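Cadherin-related family member 2 (PDB 5CYX) probably joins neighbouring microvilli of the epithelial brush border through calcium-dependent complexes of its extracellular cadherin repeats with CDHR5. Local coordinates at residues A48-V53 and E69-F74. Residues are numbered along the deposited sequence; the frame is centred on the assembly and turned at random.
Sequences ASYFSV and ETVPFF. With CA (calcium ion), chain C; CA (calcium ion), chain B.
Tyr50 and Phe74 lay their rings over one another in an offset stack, with centroids 4.3 Å apart and planes inclined by 19°. Followed outward, the tyrosine side chain touches first with CB, CG and the near part of its ring, then with OH. Its CB lies 4.0 Å from Phe74 CZ, and its CG, at 3.7 Å from the same CZ, marks where the phenylalanine tip slides over the tyrosine face near the rim. CD2 in turn sits over the face of the Phe74 ring, 3.7 Å from Phe74 CE2, whereas CD1 and CE2 of Tyr50 only skirt Phe74 CZ, CE2 at 4.2 Å. Beyond the stack the tip reaches Val71, three residues before Phe74, where OH rests 3.7 Å from Val71 CG2 in a purely van der Waals contact. With chi1 at -82°, CG stands beside the backbone N and the ring is directed across to 69-74. Phe51 completes the cluster: its CE2 meets Phe74 CE2 at 4.0 Å, at the edge of the Phe74 ring and near its plane, so one aromatic touches a face of Phe74 and the next its rim. Replacing Tyr50 by alanine is likely to strip that face of Phe74 of its stacking partner and Val71 CG2 of the hydroxyl against it. Five residues before Phe74, the Glu69 carboxylate bridges two calcium ions of the linker between the first and second cadherin repeats, sharing them with ligands such as Glu18 and Asp100. The contact lies between the two sheets of the first repeat's sandwich, toward the calcium sites, and joins the 3-10 turn 48-50 and the following edge strand 51-53 to the start of strand 73-81, with Val93 and Val95 of strand 86-96 also packed on Phe74.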
loop_
_atom_site.group_PDB
_atom_site.type_symbol
_atom_site.label_atom_id
_atom_site.label_comp_id
_atom_site.label_asym_id
_atom_site.label_seq_id
_atom_site.Cartn_x
_atom_site.Cartn_y
_atom_site.Cartn_z
ATOM N N ALA A 48 37.415 -34.550 -7.909
ATOM C CA ALA A 48 38.209 -35.175 -6.827
ATOM C C ALA A 48 38.739 -34.206 -5.790
ATOM O O ALA A 48 38.882 -34.585 -4.635
ATOM C CB ALA A 48 39.397 -35.963 -7.393
ATOM N N SER A 49 39.009 -32.969 -6.174
ATOM C CA SER A 49 39.683 -32.016 -5.274
ATOM C C SER A 49 38.774 -31.436 -4.194
ATOM O O SER A 49 39.236 -30.759 -3.307
ATOM C CB SER A 49 40.305 -30.870 -6.080
ATOM O OG SER A 49 39.287 -30.140 -6.739
ATOM N N TYR A 50 37.472 -31.686 -4.274
ATOM C CA TYR A 50 36.588 -31.346 -3.192
ATOM C C TYR A 50 36.824 -32.191 -1.952
ATOM O O TYR A 50 36.407 -31.788 -0.856
ATOM C CB TYR A 50 35.109 -31.525 -3.605
ATOM C CG TYR A 50 34.551 -30.369 -4.365
ATOM C CD1 TYR A 50 34.167 -29.210 -3.710
ATOM C CD2 TYR A 50 34.417 -30.420 -5.743
ATOM C CE1 TYR A 50 33.642 -28.126 -4.405
ATOM C CE2 TYR A 50 33.896 -29.348 -6.450
ATOM C CZ TYR A 50 33.497 -28.207 -5.771
ATOM O OH TYR A 50 32.943 -27.158 -6.469
ATOM N N PHE A 51 37.431 -33.369 -2.106
ATOM C CA PHE A 51 37.650 -34.248 -0.965
ATOM C C PHE A 51 39.069 -34.742 -0.824
ATOM O O PHE A 51 39.834 -34.738 -1.773
ATOM C CB PHE A 51 36.726 -35.419 -1.052
ATOM C CG PHE A 51 35.274 -35.020 -1.124
ATOM C CD1 PHE A 51 34.640 -34.489 -0.011
ATOM C CD2 PHE A 51 34.560 -35.124 -2.326
ATOM C CE1 PHE A 51 33.298 -34.105 -0.066
ATOM C CE2 PHE A 51 33.233 -34.733 -2.398
ATOM C CZ PHE A 51 32.590 -34.228 -1.254
ATOM N N SER A 52 39.391 -35.124 0.404
ATOM C CA SER A 52 40.658 -35.710 0.778
ATOM C C SER A 52 40.297 -37.005 1.468
ATOM O O SER A 52 39.621 -36.973 2.493
ATOM C CB SER A 52 41.356 -34.791 1.767
ATOM O OG SER A 52 42.398 -35.465 2.449
ATOM N N VAL A 53 40.731 -38.132 0.915
ATOM C CA VAL A 53 40.359 -39.470 1.450
ATOM C C VAL A 53 41.530 -40.132 2.181
ATOM O O VAL A 53 42.657 -40.136 1.694
ATOM C CB VAL A 53 39.960 -40.414 0.317
ATOM C CG1 VAL A 53 39.526 -41.766 0.867
ATOM C CG2 VAL A 53 38.848 -39.793 -0.515
ATOM N N GLU A 69 25.646 -21.441 -4.317
ATOM C CA GLU A 69 25.403 -20.399 -5.311
ATOM C C GLU A 69 26.117 -20.638 -6.661
ATOM O O GLU A 69 25.602 -20.188 -7.699
ATOM C CB GLU A 69 25.777 -19.019 -4.760
ATOM C CG GLU A 69 24.716 -18.411 -3.868
ATOM C CD GLU A 69 24.428 -19.213 -2.579
ATOM O OE1 GLU A 69 25.315 -19.548 -1.797
ATOM O OE2 GLU A 69 23.297 -19.531 -2.315
ATOM N N THR A 70 27.241 -21.361 -6.663
ATOM C CA THR A 70 27.958 -21.704 -7.926
ATOM C C THR A 70 27.872 -23.176 -8.336
ATOM O O THR A 70 27.693 -23.455 -9.512
ATOM C CB THR A 70 29.444 -21.352 -7.866
ATOM O OG1 THR A 70 29.815 -21.215 -6.506
ATOM C CG2 THR A 70 29.735 -20.040 -8.549
ATOM N N VAL A 71 28.029 -24.109 -7.397
ATOM C CA VAL A 71 28.001 -25.531 -7.719
ATOM C C VAL A 71 26.999 -26.245 -6.788
ATOM O O VAL A 71 27.349 -26.774 -5.735
ATOM C CB VAL A 71 29.389 -26.182 -7.680
ATOM C CG1 VAL A 71 29.281 -27.623 -8.170
ATOM C CG2 VAL A 71 30.391 -25.426 -8.590
ATOM N N PRO A 72 25.732 -26.238 -7.183
ATOM C CA PRO A 72 24.668 -26.827 -6.381
ATOM C C PRO A 72 24.702 -28.371 -6.218
ATOM O O PRO A 72 24.193 -28.899 -5.197
ATOM C CB PRO A 72 23.391 -26.364 -7.091
ATOM C CG PRO A 72 23.801 -26.029 -8.471
ATOM C CD PRO A 72 25.225 -25.569 -8.393
ATOM N N PHE A 73 25.283 -29.062 -7.201
ATOM C CA PHE A 73 25.485 -30.502 -7.149
ATOM C C PHE A 73 26.662 -30.857 -8.019
ATOM O O PHE A 73 27.038 -30.081 -8.889
ATOM C CB PHE A 73 24.190 -31.275 -7.569
ATOM C CG PHE A 73 23.758 -31.016 -8.988
ATOM C CD1 PHE A 73 22.933 -29.934 -9.292
ATOM C CD2 PHE A 73 24.211 -31.823 -10.030
ATOM C CE1 PHE A 73 22.554 -29.659 -10.621
ATOM C CE2 PHE A 73 23.850 -31.558 -11.372
ATOM C CZ PHE A 73 23.035 -30.461 -11.669
ATOM N N PHE A 74 27.266 -32.008 -7.786
ATOM C CA PHE A 74 28.308 -32.516 -8.673
ATOM C C PHE A 74 28.527 -34.004 -8.409
ATOM O O PHE A 74 28.095 -34.512 -7.388
ATOM C CB PHE A 74 29.611 -31.723 -8.507
ATOM C CG PHE A 74 30.169 -31.772 -7.107
ATOM C CD1 PHE A 74 29.772 -30.844 -6.149
ATOM C CD2 PHE A 74 31.069 -32.751 -6.740
ATOM C CE1 PHE A 74 30.271 -30.896 -4.852
ATOM C CE2 PHE A 74 31.590 -32.796 -5.444
ATOM C CZ PHE A 74 31.175 -31.875 -4.497
HETATM CA CA CA C . 23.551 -19.754 0.182
HETATM CA CA CA B . 27.463 -19.827 -0.708
HETATM O O HOH W 1 28.156 -17.488 -1.045
#